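Local coordinates for protein laccase (Botrytis aclada, PDB 3SQR) that oxidises phenolic substrates with molecular oxygen, which it reduces to water at a cluster of copper ions, and probably serves in lignin breakdown, at residues N57-T62 with D291-V296; H126-L131 with F157-Y162. All blocks are in the same frame, centred on the assembly; numbering follows the deposited sequence.

Contact 1: residues N57-T62 with D291-V296; sequences NWYDVT and DLVPIV
Trp58 reaches across to the start of strand 293-300 with the six-membered end of its indole. Its CG sits between the backbone N and the carbonyl carbon (chi1 71°). The bond from CA to CB points toward 291-296, and the benzo end touches 292-294. Two contacts are apolar, both by Trp58. Trp58 CH2 lies 3.7 Å from Pro294 CD, and the proline meets the indole obliquely. Val293 CG1 comes to the edge of the indole, near its plane, with Trp58 CH2 4.1 Å away. The other valine branch, CG2, packs against the phenol oxygen, 3.8 Å from Tyr59 OH. Val293 thus touches both aromatic residues: CG1 meets Trp58 alone, CG2 both.

The two rings also pack: Tyr59 CE2 stands 3.5 Å above the plane of the Trp58 ring, offset toward its rim.

The polar link across the contact runs through one water. Trp58 NE1 donates to it at 2.9 Å, and the water donates in turn to Leu292 O, also at 2.9 Å. The buried indole N-H is satisfied in this way. Tyr59 OH is bound to Asp471 and Arg498, which fixes the phenol end beside Val293.

Residues 57-61 form a tight turn. Asn57 OD1 accepts from Tyr59 N at 2.9 Å, in the carbonyl plane. Asn57 O takes both Asp60 N and Val61 N.

The contact joins an N-terminal loop, turned by an Asx turn at Asn57, to an outermost strand of a six-stranded sheet in the second cupredoxin-like domain of this multicopper oxidase.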
# COMPACT_ATOMS: atom_id res chain seq x y z
N ASN A 57 -1.06 8.37 -22.23
CA ASN A 57 -0.88 9.09 -20.99
C ASN A 57 -2.14 8.95 -20.15
O ASN A 57 -3.08 9.68 -20.30
CB ASN A 57 -0.52 10.57 -21.21
CG ASN A 57 -0.18 11.27 -19.90
OD1 ASN A 57 -0.74 10.93 -18.88
ND2 ASN A 57 0.67 12.29 -19.92
N TRP A 58 -2.13 7.97 -19.23
CA TRP A 58 -3.28 7.69 -18.41
C TRP A 58 -3.60 8.73 -17.35
O TRP A 58 -4.65 8.65 -16.76
CB TRP A 58 -3.19 6.30 -17.77
CG TRP A 58 -2.14 6.24 -16.70
CD1 TRP A 58 -2.33 6.43 -15.38
CD2 TRP A 58 -0.75 5.91 -16.87
NE1 TRP A 58 -1.15 6.29 -14.70
CE2 TRP A 58 -0.17 5.93 -15.59
CE3 TRP A 58 0.05 5.59 -17.97
CZ2 TRP A 58 1.18 5.68 -15.38
CZ3 TRP A 58 1.40 5.34 -17.76
CH2 TRP A 58 1.94 5.38 -16.47
N TYR A 59 -2.68 9.69 -17.13
CA TYR A 59 -3.00 10.81 -16.29
C TYR A 59 -3.96 11.75 -17.01
O TYR A 59 -4.60 12.56 -16.32
CB TYR A 59 -1.74 11.61 -15.86
CG TYR A 59 -0.74 10.74 -15.12
CD1 TYR A 59 -0.91 10.47 -13.79
CD2 TYR A 59 0.32 10.14 -15.81
CE1 TYR A 59 -0.02 9.63 -13.10
CE2 TYR A 59 1.20 9.33 -15.18
CZ TYR A 59 1.04 9.06 -13.82
OH TYR A 59 1.96 8.18 -13.25
N ASP A 60 -3.92 11.75 -18.34
CA ASP A 60 -4.66 12.69 -19.15
C ASP A 60 -5.80 12.08 -19.91
O ASP A 60 -6.72 12.80 -20.25
CB ASP A 60 -3.71 13.36 -20.14
CG ASP A 60 -2.65 14.23 -19.47
OD1 ASP A 60 -2.78 14.61 -18.27
OD2 ASP A 60 -1.66 14.55 -20.18
N VAL A 61 -5.73 10.78 -20.23
CA VAL A 61 -6.65 10.07 -21.15
C VAL A 61 -7.15 8.82 -20.43
O VAL A 61 -6.34 8.15 -19.80
CB VAL A 61 -5.88 9.67 -22.44
CG1 VAL A 61 -6.69 8.76 -23.36
CG2 VAL A 61 -5.46 10.95 -23.22
N THR A 62 -8.45 8.51 -20.53
CA THR A 62 -8.99 7.35 -19.89
C THR A 62 -9.92 6.65 -20.85
O THR A 62 -10.86 7.27 -21.38
CB THR A 62 -9.81 7.73 -18.65
OG1 THR A 62 -9.05 8.58 -17.78
CG2 THR A 62 -10.31 6.47 -17.87
N ASP A 291 4.34 -0.11 -8.46
CA ASP A 291 3.04 0.37 -8.09
C ASP A 291 2.10 0.39 -9.30
O ASP A 291 1.94 -0.66 -9.89
CB ASP A 291 3.23 1.73 -7.41
CG ASP A 291 4.10 1.63 -6.15
OD1 ASP A 291 4.46 0.49 -5.73
OD2 ASP A 291 4.42 2.70 -5.56
N LEU A 292 1.45 1.52 -9.65
CA LEU A 292 0.55 1.58 -10.82
C LEU A 292 1.17 2.30 -12.01
O LEU A 292 0.46 2.85 -12.85
CB LEU A 292 -0.82 2.17 -10.46
CG LEU A 292 -1.67 1.29 -9.53
CD1 LEU A 292 -2.68 2.19 -8.68
CD2 LEU A 292 -2.44 0.30 -10.33
N VAL A 293 2.48 2.12 -12.12
CA VAL A 293 3.24 2.74 -13.24
C VAL A 293 4.10 1.69 -13.92
O VAL A 293 5.08 1.17 -13.36
CB VAL A 293 4.11 3.81 -12.69
CG1 VAL A 293 4.96 4.51 -13.80
CG2 VAL A 293 3.27 4.90 -11.91
N PRO A 294 3.77 1.41 -15.17
CA PRO A 294 4.60 0.54 -15.97
C PRO A 294 5.99 1.12 -16.20
O PRO A 294 6.15 2.31 -16.40
CB PRO A 294 3.78 0.46 -17.27
CG PRO A 294 2.42 0.68 -16.88
CD PRO A 294 2.54 1.76 -15.91
N ILE A 295 7.01 0.26 -16.12
CA ILE A 295 8.38 0.70 -16.24
C ILE A 295 9.03 -0.06 -17.40
O ILE A 295 8.54 -1.07 -17.83
CB ILE A 295 9.23 0.49 -14.95
CG1 ILE A 295 9.32 -0.97 -14.55
CG2 ILE A 295 8.60 1.31 -13.74
CD1 ILE A 295 10.43 -1.28 -13.47
N VAL A 296 10.10 0.52 -17.91
CA VAL A 296 10.95 -0.20 -18.86
C VAL A 296 11.43 -1.46 -18.17
O VAL A 296 12.04 -1.39 -17.12
CB VAL A 296 12.12 0.70 -19.25
CG1 VAL A 296 13.09 -0.07 -20.26
CG2 VAL A 296 11.55 1.91 -19.86
O HOH W 1 -0.67 5.39 -11.97

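Contact 2: residues H126-L131 with F157-Y162; sequences HGIRQL and FQVTQY. With CU (copper (II) ion), chain F.
The side-chain amide of Gln161 binds the backbone of 126-131 at two points. Its NE2 donates to Gly127 O at 3.0 Å, with an N-H...O angle of 154°. Its OE1 accepts from Arg129 N at 2.9 Å, the donor tilted 29° from the carbonyl plane. Both ends of the amide are used, which fixes its rotation. Ile128 lies between the two bonded residues, and its CA is 3.4 Å from Gln161 OE1.

Gln130 packs on Phe157. Its chain bends at chi2 (-70°) and brings NE2 over one face of the ring, 3.7 Å above the plane, with the amide turned steeply to it. Gln130 OE1 is bound to Ser133. Ile128 CG2 meets the same ring obliquely, 3.8 Å from Phe157 CD2.

Three waters bridge the two segments. One joins Arg129 NH1 to Thr160 OG1, one joins Gln130 N to Gln158 O, and one joins Leu131 N to Thr160 OG1. The extended Arg129 carries its guanidinium past Thr160. There NH1 donates to the backbone O of Tyr59, and NH2 forms a salt bridge with Asp517.

His126 ND1 binds a copper ion at 2.0 Å, together with His168 and His527. The direct bonds from Gln161 start at the very next residue, Gly127. They therefore probably help to hold the backbone that carries this ligand, consistent with a second-shell role beside a type 3 copper.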
# COMPACT_ATOMS: atom_id res chain seq x y z
N HIS A 126 -5.68 1.67 -2.63
CA HIS A 126 -4.32 2.12 -2.58
C HIS A 126 -3.81 2.57 -3.94
O HIS A 126 -3.77 1.84 -4.90
CB HIS A 126 -3.41 1.12 -1.85
CG HIS A 126 -2.04 1.63 -1.68
ND1 HIS A 126 -1.44 1.77 -0.47
CD2 HIS A 126 -1.12 1.98 -2.61
CE1 HIS A 126 -0.22 2.22 -0.64
NE2 HIS A 126 -0.00 2.39 -1.93
N GLY A 127 -3.28 3.78 -3.96
CA GLY A 127 -2.65 4.34 -5.12
C GLY A 127 -3.65 4.84 -6.15
O GLY A 127 -3.24 5.35 -7.19
N ILE A 128 -4.94 4.74 -5.84
CA ILE A 128 -5.95 5.17 -6.76
C ILE A 128 -6.02 6.68 -6.69
O ILE A 128 -6.25 7.22 -5.64
CB ILE A 128 -7.33 4.48 -6.49
CG1 ILE A 128 -7.20 2.95 -6.71
CG2 ILE A 128 -8.39 4.98 -7.48
CD1 ILE A 128 -6.75 2.49 -8.15
N ARG A 129 -5.98 7.31 -7.84
CA ARG A 129 -5.79 8.76 -7.89
C ARG A 129 -6.96 9.53 -7.29
O ARG A 129 -6.75 10.57 -6.70
CB ARG A 129 -5.61 9.13 -9.34
CG ARG A 129 -5.17 10.50 -9.54
CD ARG A 129 -5.16 10.80 -11.00
NE ARG A 129 -4.56 12.11 -11.29
CZ ARG A 129 -4.43 12.58 -12.54
NH1 ARG A 129 -4.90 11.89 -13.53
NH2 ARG A 129 -3.79 13.71 -12.77
N GLN A 130 -8.19 9.01 -7.48
CA GLN A 130 -9.41 9.64 -7.04
C GLN A 130 -9.56 11.07 -7.55
O GLN A 130 -10.09 11.91 -6.85
CB GLN A 130 -9.50 9.66 -5.50
CG GLN A 130 -9.38 8.25 -4.85
CD GLN A 130 -10.59 7.38 -5.09
OE1 GLN A 130 -11.56 7.79 -5.72
NE2 GLN A 130 -10.54 6.16 -4.57
N LEU A 131 -9.17 11.29 -8.77
CA LEU A 131 -9.43 12.59 -9.44
C LEU A 131 -10.93 12.88 -9.48
O LEU A 131 -11.72 12.11 -10.05
CB LEU A 131 -8.80 12.58 -10.82
CG LEU A 131 -8.91 13.83 -11.68
CD1 LEU A 131 -8.34 14.97 -10.96
CD2 LEU A 131 -8.17 13.56 -13.03
N PHE A 157 -15.75 5.37 -7.86
CA PHE A 157 -14.68 6.00 -8.47
C PHE A 157 -14.39 5.31 -9.77
O PHE A 157 -14.81 4.17 -9.94
CB PHE A 157 -13.42 6.08 -7.61
CG PHE A 157 -12.96 4.77 -7.07
CD1 PHE A 157 -13.45 4.29 -5.88
CD2 PHE A 157 -12.06 3.98 -7.77
CE1 PHE A 157 -13.01 3.09 -5.33
CE2 PHE A 157 -11.64 2.75 -7.21
CZ PHE A 157 -12.12 2.33 -5.96
N GLN A 158 -13.82 6.07 -10.68
CA GLN A 158 -13.27 5.49 -11.89
C GLN A 158 -11.86 5.05 -11.70
O GLN A 158 -11.03 5.73 -11.07
CB GLN A 158 -13.32 6.48 -13.07
CG GLN A 158 -13.07 5.86 -14.40
CD GLN A 158 -13.33 6.82 -15.53
OE1 GLN A 158 -13.20 8.04 -15.35
NE2 GLN A 158 -13.66 6.28 -16.74
N VAL A 159 -11.49 3.96 -12.40
CA VAL A 159 -10.08 3.63 -12.38
C VAL A 159 -9.45 4.18 -13.65
O VAL A 159 -9.80 3.80 -14.78
CB VAL A 159 -9.79 2.13 -12.19
CG1 VAL A 159 -10.07 1.71 -10.72
CG2 VAL A 159 -10.63 1.21 -13.19
N THR A 160 -8.60 5.16 -13.45
CA THR A 160 -7.98 5.88 -14.56
C THR A 160 -6.50 5.47 -14.64
O THR A 160 -5.64 6.18 -15.13
CB THR A 160 -8.12 7.39 -14.31
OG1 THR A 160 -7.42 7.74 -13.10
CG2 THR A 160 -9.58 7.75 -14.13
N GLN A 161 -6.21 4.30 -14.07
CA GLN A 161 -4.89 3.74 -13.92
C GLN A 161 -5.09 2.22 -14.15
O GLN A 161 -6.20 1.70 -14.03
CB GLN A 161 -4.33 3.92 -12.50
CG GLN A 161 -4.07 5.34 -12.15
CD GLN A 161 -4.04 5.51 -10.69
OE1 GLN A 161 -5.13 5.62 -10.03
NE2 GLN A 161 -2.84 5.57 -10.13
N TYR A 162 -3.98 1.55 -14.44
CA TYR A 162 -3.97 0.11 -14.65
C TYR A 162 -2.75 -0.49 -13.99
O TYR A 162 -1.69 0.12 -13.87
CB TYR A 162 -4.13 -0.26 -16.13
CG TYR A 162 -3.06 0.30 -17.00
CD1 TYR A 162 -1.87 -0.41 -17.22
CD2 TYR A 162 -3.19 1.57 -17.55
CE1 TYR A 162 -0.84 0.15 -17.99
CE2 TYR A 162 -2.18 2.14 -18.29
CZ TYR A 162 -1.01 1.42 -18.52
OH TYR A 162 -0.00 1.93 -19.29
CU CU F . -1.99 1.60 1.42
O HOH W 2 -5.06 8.99 -13.85
O HOH W 3 -9.42 7.27 -9.55
O HOH W 4 -8.71 9.31 -11.27

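In the fold
From the N terminus the chain first passes 57-62, in the loop between strands 52-53 and 67-79. It then runs through 126-131, just after strand 123-125, and through 157-162, at the end of strand 152-158. Contact 2 closes this short loop inside one domain. Only later does 291-296 return to 57-62, so contact 1 closes a much longer loop with contact 2 nested inside it. Their centres are about 11 Å apart, and they touch. The bond between Tyr59 and Arg129 ties one to the other, and Pro294 packs on Tyr162. Together they bring the N-terminal loop, the first domain and the second domain together near the copper cluster.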